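Local coordinates for exopolysaccharide biosynthesis protein (Pantoea stewartii subsp. stewartii DC283, PDB 6TGF) that modifies the exopolysaccharide biofilm matrix, probably as a glycan hydrolase built on a parallel beta-helix like that of bacteriophage tailspikes, at residues N343-R349 / V368-S374; W544-L550 / D626-R632; L51-Y57 / F112-V116. All blocks are in the same frame, centred on the assembly; numbering follows the deposited sequence.

Contact 1 of 3, residues N343-R349 / V368-S374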
loop_
_atom_site.group_PDB
_atom_site.type_symbol
_atom_site.label_atom_id
_atom_site.label_comp_id
_atom_site.label_asym_id
_atom_site.label_seq_id
_atom_site.Cartn_x
_atom_site.Cartn_y
_atom_site.Cartn_z
ATOM N N ASN B 343 -23.844 -25.965 6.544
ATOM C CA ASN B 343 -22.948 -26.738 5.640
ATOM C C ASN B 343 -21.486 -26.437 5.995
ATOM O O ASN B 343 -21.258 -25.656 6.939
ATOM C CB ASN B 343 -23.255 -26.429 4.172
ATOM C CG ASN B 343 -23.049 -24.971 3.821
ATOM O OD1 ASN B 343 -21.928 -24.544 3.560
ATOM N ND2 ASN B 343 -24.124 -24.201 3.802
ATOM N N ARG B 344 -20.542 -27.042 5.267
ATOM C CA ARG B 344 -19.076 -26.823 5.420
ATOM C C ARG B 344 -18.448 -26.542 4.048
ATOM O O ARG B 344 -17.330 -27.040 3.796
ATOM C CB ARG B 344 -18.412 -28.045 6.057
ATOM C CG ARG B 344 -18.966 -28.432 7.419
ATOM C CD ARG B 344 -18.115 -29.528 8.028
ATOM N NE ARG B 344 -18.462 -29.812 9.412
ATOM C CZ ARG B 344 -19.337 -30.733 9.813
ATOM N NH1 ARG B 344 -19.984 -31.486 8.937
ATOM N NH2 ARG B 344 -19.563 -30.897 11.104
ATOM N N GLN B 345 -19.129 -25.759 3.205
ATOM C CA GLN B 345 -18.663 -25.403 1.839
ATOM C C GLN B 345 -17.871 -24.094 1.900
ATOM O O GLN B 345 -18.446 -23.079 2.339
ATOM C CB GLN B 345 -19.848 -25.278 0.880
ATOM C CG GLN B 345 -19.437 -25.013 -0.562
ATOM C CD GLN B 345 -20.584 -25.201 -1.522
ATOM O OE1 GLN B 345 -21.684 -24.700 -1.304
ATOM N NE2 GLN B 345 -20.335 -25.923 -2.601
ATOM N N GLY B 346 -16.600 -24.132 1.485
ATOM C CA GLY B 346 -15.748 -22.944 1.280
ATOM C C GLY B 346 -15.893 -22.412 -0.135
ATOM O O GLY B 346 -16.696 -22.990 -0.894
ATOM N N LEU B 347 -15.146 -21.360 -0.490
ATOM C CA LEU B 347 -15.170 -20.756 -1.852
ATOM C C LEU B 347 -14.142 -21.460 -2.745
ATOM O O LEU B 347 -14.538 -21.943 -3.824
ATOM C CB LEU B 347 -14.896 -19.250 -1.767
ATOM C CG LEU B 347 -14.754 -18.529 -3.110
ATOM C CD1 LEU B 347 -15.954 -18.790 -4.009
ATOM C CD2 LEU B 347 -14.560 -17.034 -2.909
ATOM N N LEU B 348 -12.873 -21.500 -2.326
ATOM C CA LEU B 348 -11.764 -22.090 -3.122
ATOM C C LEU B 348 -10.770 -22.813 -2.208
ATOM O O LEU B 348 -10.457 -22.282 -1.124
ATOM C CB LEU B 348 -11.065 -20.987 -3.923
ATOM C CG LEU B 348 -9.937 -21.466 -4.840
ATOM C CD1 LEU B 348 -10.003 -20.787 -6.201
ATOM C CD2 LEU B 348 -8.572 -21.257 -4.199
ATOM N N ARG B 349 -10.300 -23.983 -2.652
ATOM C CA ARG B 349 -9.100 -24.677 -2.116
ATOM C C ARG B 349 -8.121 -24.925 -3.267
ATOM O O ARG B 349 -8.558 -25.457 -4.306
ATOM C CB ARG B 349 -9.461 -26.010 -1.453
ATOM C CG ARG B 349 -8.247 -26.874 -1.142
ATOM C CD ARG B 349 -8.522 -27.985 -0.150
ATOM N NE ARG B 349 -9.509 -28.939 -0.636
ATOM C CZ ARG B 349 -10.001 -29.948 0.078
ATOM N NH1 ARG B 349 -9.606 -30.139 1.327
ATOM N NH2 ARG B 349 -10.898 -30.757 -0.457
ATOM N N VAL B 368 -20.413 -18.195 5.487
ATOM C CA VAL B 368 -19.602 -19.335 4.962
ATOM C C VAL B 368 -19.438 -20.360 6.091
ATOM O O VAL B 368 -18.903 -19.991 7.155
ATOM C CB VAL B 368 -18.244 -18.862 4.407
ATOM C CG1 VAL B 368 -17.353 -20.028 4.004
ATOM C CG2 VAL B 368 -18.425 -17.907 3.237
ATOM N N GLY B 369 -19.899 -21.592 5.853
ATOM C CA GLY B 369 -19.860 -22.705 6.820
ATOM C C GLY B 369 -18.524 -23.430 6.804
ATOM O O GLY B 369 -18.082 -23.859 7.884
ATOM N N GLY B 370 -17.909 -23.569 5.623
ATOM C CA GLY B 370 -16.609 -24.243 5.432
ATOM C C GLY B 370 -15.439 -23.287 5.580
ATOM O O GLY B 370 -15.643 -22.177 6.105
ATOM N N THR B 371 -14.249 -23.707 5.140
ATOM C CA THR B 371 -13.023 -22.866 5.071
ATOM C C THR B 371 -13.113 -21.989 3.816
ATOM O O THR B 371 -13.041 -22.553 2.714
ATOM C CB THR B 371 -11.752 -23.727 5.083
ATOM O OG1 THR B 371 -11.740 -24.500 6.284
ATOM C CG2 THR B 371 -10.482 -22.908 5.005
ATOM N N ALA B 372 -13.267 -20.671 3.978
ATOM C CA ALA B 372 -13.475 -19.704 2.872
ATOM C C ALA B 372 -12.347 -19.835 1.839
ATOM O O ALA B 372 -12.657 -20.024 0.650
ATOM C CB ALA B 372 -13.575 -18.298 3.414
ATOM N N LEU B 373 -11.090 -19.742 2.284
ATOM C CA LEU B 373 -9.877 -19.902 1.435
ATOM C C LEU B 373 -8.920 -20.893 2.105
ATOM O O LEU B 373 -8.617 -20.703 3.299
ATOM C CB LEU B 373 -9.204 -18.539 1.240
ATOM C CG LEU B 373 -9.932 -17.559 0.321
ATOM C CD1 LEU B 373 -9.291 -16.180 0.388
ATOM C CD2 LEU B 373 -9.956 -18.064 -1.115
ATOM N N SER B 374 -8.467 -21.902 1.354
ATOM C CA SER B 374 -7.509 -22.949 1.799
ATOM C C SER B 374 -6.321 -23.000 0.830
ATOM O O SER B 374 -6.539 -23.355 -0.344
ATOM C CB SER B 374 -8.191 -24.288 1.905
ATOM O OG SER B 374 -7.281 -25.289 2.337
HETATM O O HOH W 1 -20.809 -22.247 3.400
HETATM O O HOH W 2 -14.611 -26.205 3.498
#

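Contact 2 of 3, residues W544-L550 / D626-R632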
loop_
_atom_site.group_PDB
_atom_site.type_symbol
_atom_site.label_atom_id
_atom_site.label_comp_id
_atom_site.label_asym_id
_atom_site.label_seq_id
_atom_site.Cartn_x
_atom_site.Cartn_y
_atom_site.Cartn_z
ATOM N N TRP B 544 15.570 26.979 41.616
ATOM C CA TRP B 544 14.545 25.936 41.890
ATOM C C TRP B 544 13.789 25.604 40.598
ATOM O O TRP B 544 13.328 26.547 39.926
ATOM C CB TRP B 544 13.581 26.390 42.994
ATOM C CG TRP B 544 14.101 26.183 44.382
ATOM C CD1 TRP B 544 14.547 27.137 45.250
ATOM C CD2 TRP B 544 14.229 24.925 45.069
ATOM N NE1 TRP B 544 14.940 26.562 46.427
ATOM C CE2 TRP B 544 14.757 25.207 46.347
ATOM C CE3 TRP B 544 13.949 23.596 44.731
ATOM C CZ2 TRP B 544 15.008 24.205 47.282
ATOM C CZ3 TRP B 544 14.199 22.607 45.657
ATOM C CH2 TRP B 544 14.723 22.910 46.914
ATOM N N TYR B 545 13.680 24.311 40.276
ATOM C CA TYR B 545 12.848 23.760 39.174
ATOM C C TYR B 545 11.860 22.740 39.752
ATOM O O TYR B 545 12.242 22.012 40.689
ATOM C CB TYR B 545 13.716 23.079 38.111
ATOM C CG TYR B 545 14.406 24.008 37.145
ATOM C CD1 TYR B 545 13.801 24.385 35.958
ATOM C CD2 TYR B 545 15.674 24.497 37.405
ATOM C CE1 TYR B 545 14.432 25.230 35.059
ATOM C CE2 TYR B 545 16.320 25.344 36.518
ATOM C CZ TYR B 545 15.697 25.713 35.340
ATOM O OH TYR B 545 16.329 26.547 34.463
ATOM N N GLU B 546 10.636 22.702 39.216
ATOM C CA GLU B 546 9.715 21.542 39.346
ATOM C C GLU B 546 10.011 20.594 38.181
ATOM O O GLU B 546 9.792 20.999 37.024
ATOM C CB GLU B 546 8.248 21.976 39.342
ATOM C CG GLU B 546 7.288 20.840 39.661
ATOM C CD GLU B 546 5.813 21.208 39.675
ATOM O OE1 GLU B 546 5.500 22.415 39.631
ATOM O OE2 GLU B 546 4.980 20.281 39.729
ATOM N N LEU B 547 10.522 19.395 38.475
ATOM C CA LEU B 547 10.852 18.369 37.450
ATOM C C LEU B 547 9.549 17.851 36.836
ATOM O O LEU B 547 9.322 18.103 35.637
ATOM C CB LEU B 547 11.662 17.234 38.085
ATOM C CG LEU B 547 13.089 17.583 38.509
ATOM C CD1 LEU B 547 13.817 16.345 39.003
ATOM C CD2 LEU B 547 13.869 18.229 37.371
ATOM N N ALA B 548 8.714 17.182 37.635
ATOM C CA ALA B 548 7.467 16.533 37.171
ATOM C C ALA B 548 6.568 16.172 38.356
ATOM O O ALA B 548 7.039 16.237 39.508
ATOM C CB ALA B 548 7.815 15.302 36.369
ATOM N N ASN B 549 5.314 15.819 38.060
ATOM C CA ASN B 549 4.406 15.076 38.972
ATOM C C ASN B 549 4.474 13.593 38.596
ATOM O O ASN B 549 4.134 13.263 37.444
ATOM C CB ASN B 549 2.965 15.588 38.911
ATOM C CG ASN B 549 2.020 14.752 39.748
ATOM O OD1 ASN B 549 2.126 14.726 40.972
ATOM N ND2 ASN B 549 1.098 14.059 39.098
ATOM N N LEU B 550 4.918 12.745 39.527
ATOM C CA LEU B 550 4.979 11.268 39.357
ATOM C C LEU B 550 3.649 10.660 39.814
ATOM O O LEU B 550 3.301 10.837 40.999
ATOM C CB LEU B 550 6.143 10.707 40.181
ATOM C CG LEU B 550 7.533 11.240 39.836
ATOM C CD1 LEU B 550 8.554 10.759 40.855
ATOM C CD2 LEU B 550 7.949 10.829 38.431
ATOM N N ASP B 626 -0.096 10.794 43.642
ATOM C CA ASP B 626 0.616 11.925 42.984
ATOM C C ASP B 626 1.739 12.451 43.887
ATOM O O ASP B 626 1.482 12.668 45.087
ATOM C CB ASP B 626 -0.373 13.032 42.612
ATOM C CG ASP B 626 -1.467 12.560 41.672
ATOM O OD1 ASP B 626 -1.191 12.453 40.461
ATOM O OD2 ASP B 626 -2.580 12.281 42.160
ATOM N N THR B 627 2.931 12.652 43.312
ATOM C CA THR B 627 4.140 13.211 43.980
ATOM C C THR B 627 4.832 14.206 43.039
ATOM O O THR B 627 5.371 13.755 42.010
ATOM C CB THR B 627 5.123 12.102 44.381
ATOM O OG1 THR B 627 4.403 11.069 45.054
ATOM C CG2 THR B 627 6.244 12.604 45.266
ATOM N N GLN B 628 4.817 15.502 43.377
ATOM C CA GLN B 628 5.609 16.553 42.678
ATOM C C GLN B 628 7.023 16.577 43.265
ATOM O O GLN B 628 7.140 16.594 44.504
ATOM C CB GLN B 628 4.962 17.933 42.812
ATOM C CG GLN B 628 3.645 18.069 42.062
ATOM C CD GLN B 628 2.453 17.833 42.956
ATOM O OE1 GLN B 628 2.208 18.577 43.902
ATOM N NE2 GLN B 628 1.694 16.793 42.652
ATOM N N VAL B 629 8.046 16.578 42.405
ATOM C CA VAL B 629 9.488 16.602 42.794
ATOM C C VAL B 629 10.098 17.926 42.323
ATOM O O VAL B 629 9.991 18.228 41.118
ATOM C CB VAL B 629 10.249 15.390 42.222
ATOM C CG1 VAL B 629 11.730 15.424 42.573
ATOM C CG2 VAL B 629 9.629 14.076 42.672
ATOM N N PHE B 630 10.701 18.679 43.248
ATOM C CA PHE B 630 11.457 19.932 42.991
ATOM C C PHE B 630 12.943 19.680 43.265
ATOM O O PHE B 630 13.258 18.912 44.195
ATOM C CB PHE B 630 10.933 21.075 43.865
ATOM C CG PHE B 630 9.514 21.499 43.582
ATOM C CD1 PHE B 630 8.444 20.734 44.018
ATOM C CD2 PHE B 630 9.247 22.674 42.896
ATOM C CE1 PHE B 630 7.138 21.127 43.763
ATOM C CE2 PHE B 630 7.941 23.069 42.645
ATOM C CZ PHE B 630 6.889 22.293 43.078
ATOM N N ILE B 631 13.824 20.300 42.473
ATOM C CA ILE B 631 15.304 20.253 42.667
ATOM C C ILE B 631 15.852 21.686 42.633
ATOM O O ILE B 631 15.425 22.468 41.760
ATOM C CB ILE B 631 15.990 19.340 41.627
ATOM C CG1 ILE B 631 15.790 19.814 40.184
ATOM C CG2 ILE B 631 15.534 17.899 41.802
ATOM C CD1 ILE B 631 16.861 19.329 39.232
ATOM N N ARG B 632 16.741 22.013 43.574
ATOM C CA ARG B 632 17.512 23.283 43.591
ATOM C C ARG B 632 18.745 23.086 42.704
ATOM O O ARG B 632 19.778 22.606 43.213
ATOM C CB ARG B 632 17.883 23.681 45.023
ATOM C CG ARG B 632 18.451 25.088 45.145
ATOM C CD ARG B 632 18.349 25.648 46.551
ATOM N NE ARG B 632 18.240 27.101 46.530
ATOM C CZ ARG B 632 19.210 27.960 46.838
ATOM N NH1 ARG B 632 20.403 27.532 47.218
ATOM N NH2 ARG B 632 18.980 29.260 46.769
#

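Contact 3 of 3, residues L51-Y57 / F112-V116. With EDO (1,2-ethanediol), chain C.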
loop_
_atom_site.group_PDB
_atom_site.type_symbol
_atom_site.label_atom_id
_atom_site.label_comp_id
_atom_site.label_asym_id
_atom_site.label_seq_id
_atom_site.Cartn_x
_atom_site.Cartn_y
_atom_site.Cartn_z
ATOM N N LEU B 51 -28.954 -28.519 -46.867
ATOM C CA LEU B 51 -29.957 -27.482 -46.499
ATOM C C LEU B 51 -31.146 -28.145 -45.792
ATOM O O LEU B 51 -31.658 -29.152 -46.315
ATOM C CB LEU B 51 -30.408 -26.745 -47.764
ATOM C CG LEU B 51 -29.312 -25.996 -48.522
ATOM C CD1 LEU B 51 -29.812 -25.536 -49.882
ATOM C CD2 LEU B 51 -28.798 -24.812 -47.715
ATOM N N THR B 52 -31.555 -27.586 -44.648
ATOM C CA THR B 52 -32.639 -28.093 -43.760
ATOM C C THR B 52 -33.598 -26.940 -43.467
ATOM O O THR B 52 -33.346 -25.815 -43.893
ATOM C CB THR B 52 -32.031 -28.711 -42.493
ATOM O OG1 THR B 52 -31.396 -27.667 -41.756
ATOM C CG2 THR B 52 -31.038 -29.813 -42.790
ATOM N N PRO B 53 -34.729 -27.167 -42.754
ATOM C CA PRO B 53 -35.644 -26.080 -42.396
ATOM C C PRO B 53 -34.938 -24.940 -41.642
ATOM O O PRO B 53 -35.316 -23.799 -41.829
ATOM C CB PRO B 53 -36.687 -26.766 -41.499
ATOM C CG PRO B 53 -36.660 -28.211 -41.943
ATOM C CD PRO B 53 -35.203 -28.471 -42.264
ATOM N N GLU B 54 -33.926 -25.283 -40.836
ATOM C CA GLU B 54 -33.091 -24.333 -40.047
ATOM C C GLU B 54 -32.469 -23.276 -40.970
ATOM O O GLU B 54 -32.267 -22.146 -40.497
ATOM C CB GLU B 54 -31.993 -25.077 -39.281
ATOM C CG GLU B 54 -32.485 -25.786 -38.028
ATOM C CD GLU B 54 -33.119 -27.149 -38.250
ATOM O OE1 GLU B 54 -32.770 -27.815 -39.245
ATOM O OE2 GLU B 54 -33.964 -27.546 -37.421
ATOM N N ASN B 55 -32.167 -23.631 -42.224
ATOM C CA ASN B 55 -31.574 -22.720 -43.241
ATOM C C ASN B 55 -32.619 -21.692 -43.697
ATOM O O ASN B 55 -32.207 -20.575 -44.060
ATOM C CB ASN B 55 -30.999 -23.487 -44.434
ATOM C CG ASN B 55 -29.735 -24.244 -44.087
ATOM O OD1 ASN B 55 -29.768 -25.455 -43.876
ATOM N ND2 ASN B 55 -28.621 -23.538 -44.004
ATOM N N VAL B 56 -33.906 -22.057 -43.685
ATOM C CA VAL B 56 -35.047 -21.162 -44.046
ATOM C C VAL B 56 -35.298 -20.201 -42.876
ATOM O O VAL B 56 -35.415 -18.986 -43.125
ATOM C CB VAL B 56 -36.316 -21.965 -44.397
ATOM C CG1 VAL B 56 -37.491 -21.061 -44.745
ATOM C CG2 VAL B 56 -36.066 -22.957 -45.524
ATOM N N TYR B 57 -35.381 -20.737 -41.654
ATOM C CA TYR B 57 -35.537 -19.974 -40.388
ATOM C C TYR B 57 -34.350 -19.017 -40.205
ATOM O O TYR B 57 -34.549 -17.928 -39.633
ATOM C CB TYR B 57 -35.647 -20.917 -39.186
ATOM C CG TYR B 57 -36.952 -21.665 -39.071
ATOM C CD1 TYR B 57 -38.133 -21.004 -38.769
ATOM C CD2 TYR B 57 -37.008 -23.040 -39.234
ATOM C CE1 TYR B 57 -39.335 -21.685 -38.649
ATOM C CE2 TYR B 57 -38.200 -23.737 -39.119
ATOM C CZ TYR B 57 -39.370 -23.058 -38.824
ATOM O OH TYR B 57 -40.548 -23.737 -38.703
ATOM N N PHE B 112 -40.908 -22.456 -49.666
ATOM C CA PHE B 112 -40.245 -22.292 -48.344
ATOM C C PHE B 112 -41.142 -22.876 -47.247
ATOM O O PHE B 112 -40.622 -23.588 -46.366
ATOM C CB PHE B 112 -39.930 -20.823 -48.045
ATOM C CG PHE B 112 -38.768 -20.240 -48.809
ATOM C CD1 PHE B 112 -37.599 -20.964 -49.000
ATOM C CD2 PHE B 112 -38.829 -18.948 -49.305
ATOM C CE1 PHE B 112 -36.531 -20.417 -49.694
ATOM C CE2 PHE B 112 -37.758 -18.400 -49.995
ATOM C CZ PHE B 112 -36.611 -19.135 -50.188
ATOM N N ASP B 113 -42.444 -22.582 -47.308
ATOM C CA ASP B 113 -43.458 -23.046 -46.322
ATOM C C ASP B 113 -43.546 -24.576 -46.381
ATOM O O ASP B 113 -43.419 -25.207 -45.317
ATOM C CB ASP B 113 -44.815 -22.378 -46.564
ATOM C CG ASP B 113 -44.833 -20.885 -46.268
ATOM O OD1 ASP B 113 -44.048 -20.444 -45.405
ATOM O OD2 ASP B 113 -45.636 -20.174 -46.904
ATOM N N GLN B 114 -43.725 -25.138 -47.581
ATOM C CA GLN B 114 -43.849 -26.603 -47.824
ATOM C C GLN B 114 -42.612 -27.323 -47.270
ATOM O O GLN B 114 -42.788 -28.352 -46.584
ATOM C CB GLN B 114 -44.019 -26.890 -49.320
ATOM C CG GLN B 114 -44.579 -28.273 -49.622
ATOM C CD GLN B 114 -46.020 -28.430 -49.197
ATOM O OE1 GLN B 114 -46.770 -27.463 -49.088
ATOM N NE2 GLN B 114 -46.422 -29.668 -48.955
ATOM N N PHE B 115 -41.418 -26.794 -47.561
ATOM C CA PHE B 115 -40.097 -27.343 -47.147
ATOM C C PHE B 115 -40.042 -27.445 -45.617
ATOM O O PHE B 115 -39.691 -28.522 -45.095
ATOM C CB PHE B 115 -38.965 -26.468 -47.695
ATOM C CG PHE B 115 -37.577 -27.034 -47.526
ATOM C CD1 PHE B 115 -37.134 -28.079 -48.321
ATOM C CD2 PHE B 115 -36.706 -26.510 -46.583
ATOM C CE1 PHE B 115 -35.857 -28.597 -48.170
ATOM C CE2 PHE B 115 -35.428 -27.026 -46.436
ATOM C CZ PHE B 115 -35.006 -28.068 -47.227
ATOM N N VAL B 116 -40.392 -26.354 -44.931
ATOM C CA VAL B 116 -40.423 -26.252 -43.441
ATOM C C VAL B 116 -41.542 -27.153 -42.900
ATOM O O VAL B 116 -41.269 -27.919 -41.956
ATOM C CB VAL B 116 -40.599 -24.789 -42.992
ATOM C CG1 VAL B 116 -40.941 -24.676 -41.515
ATOM C CG2 VAL B 116 -39.367 -23.957 -43.316
HETATM C C1 EDO C . -43.946 -16.917 -43.623
HETATM O O1 EDO C . -44.219 -18.196 -43.087
HETATM C C2 EDO C . -43.512 -15.932 -42.600
HETATM O O2 EDO C . -42.345 -16.315 -41.894
#

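Contact 1 of 3, residues N343-R349 / V368-S374
L348 and L373 pair in parallel register where two successive turns of the tailspike-like parallel beta-helix lie side by side, strand 346-350 against strand 373-378. This end is the more regularly hydrogen-bonded one. A372 O accepts from L347 N at 3.0 Å and, weakly, from L348 N, while S374 N bonds to L348 O. L348 CB meets the branch tip CD2 of L373 at 4.2 Å, and L347 and L373 pack on F365 of strand 356-366, toward the helix interior.

The backbones come closest before the strands, with R344 CA and G370 CA 3.6 Å apart. G369 and G370, without side chains, lie directly on N343-Q345, their CA-H groups pointing at the carbonyls of N343 and R344; G370 N makes a weak bond to Q345 O. CG1 of V368, anti to the backbone N (chi1 174°), lies against Q345 O.

Water serves the looser side: one molecule accepts from G369 N and lies within bonding distance of N343 OD1 and Q345 O, another joins R344 O to T371 N. R344 is exposed and turns its side chain from 368-374 at CB. The R349 chain runs past S374 OG to a salt bridge with E321, and S374 OG bonds to Q397. N343 ND2 bonds to the carbonyls of K341 and G336, while N343 OD1 closes an Asx turn, taking Q345 N in the carbonyl plane, on a lone pair, at 3.1 Å.

Contact 2 of 3, residues W544-L550 / D626-R632
D626 OD1 receives N549 ND2 at 3.1 Å on the anti side of the carboxylate; D626 OD2 bonds to T623 OG1, and the same ND2 also reaches D661. T627 exchanges two backbone bonds with L550. Q628, its chain bent at chi2 (96°), brings NE2 to N549 OD1 at 2.7 Å, from above the carbonyl plane instead of along a lone pair. The N549 amide is thus gripped through both its oxygen and its nitrogen.

V629 faces a beta bulge at L547-A548, accepting L547 N on its O and giving its N to A548 O, within an antiparallel sheet in which strand 543-551 runs between 659-664 and 626-633. Its side chain lies on the face it shares with L550 and I631, toward V595 of strand 589-597, and V629 CG2 touches L550 CD1. On the other face, the F630 ring lies under the aliphatic part of E546, whose CG sits 3.9 Å from the ring centroid. I631 pairs with Y545 by two backbone bonds, and the L547 side chain crosses that of I631 at about a right angle, L547 CD1 to I631 CG2 3.6 Å. R632 lays CB over one face of the W544 indole, 3.5 Å from the six-membered ring centroid.

Contact 3 of 3, residues L51-Y57 / F112-V116
V56 and V116 carry the apolar packing, V56 CG1 meeting V116 CG2 at 3.7 Å. V56 divides its two methyls between neighbours: CG1, anti to the backbone N (chi1 179°), also reaches F112 CB, whereas CG2 lies 3.8 Å from F115 CD2. P53 adds its CB beside V116 CG2.

Aromatic contacts flank this valine pair. The F115 ring, swung toward 51-57 with CG anti to its own N (chi1 -171°), presents its edge to the backbone of L51 and T52, where L51 O lies near the ring plane, 3.6 Å from F115 CZ. Y57 brings the hydroxyl end of its ring to V116 CG1, and that ring also meets W64 edge-to-face.

The two short helical segments, 53-57 and 112-116, pass at an axis separation of 9.6 Å with an angle of 135° between their directions, in the region assigned to the Head binding family, which is named for the head-binding part of phage tailspikes. No hydrogen bond crosses between them.

Polar bonds instead shape the start of helix 53-57. T52 N donates to N55 OD1 at 2.9 Å, T52 OG1 to E54 OE1, and T52 O accepts N55 N; N55 ND2 reaches the carbonyl of R180. On the other helix, D113 OD1 accepts the W64 indole N-H and the hydroxyl of 1,2-ethanediol, D113 OD1 to ethanediol O1 3.2 Å.

Overall arrangement
The three contacts follow one another along an elongated chain, each closing before the next opens: contact 3 first, in the N-terminal Head binding region, then contact 1 in the parallel beta-helix, then contact 2 in an antiparallel sheet nearer the C-terminus. Contact 1 is the most central, about 17 Å from the centre of the chain. Its centre lies about 52 Å from that of contact 3 and about 61 Å from that of contact 2. Contacts 2 and 3 have centres about 106 Å apart. None touches another. Contact 3 has 1,2-ethanediol at D113, another about 4 Å from the F115 side chain and tetraethylene glycol about 4 Å from that of V56, all probably from the crystallisation liquor.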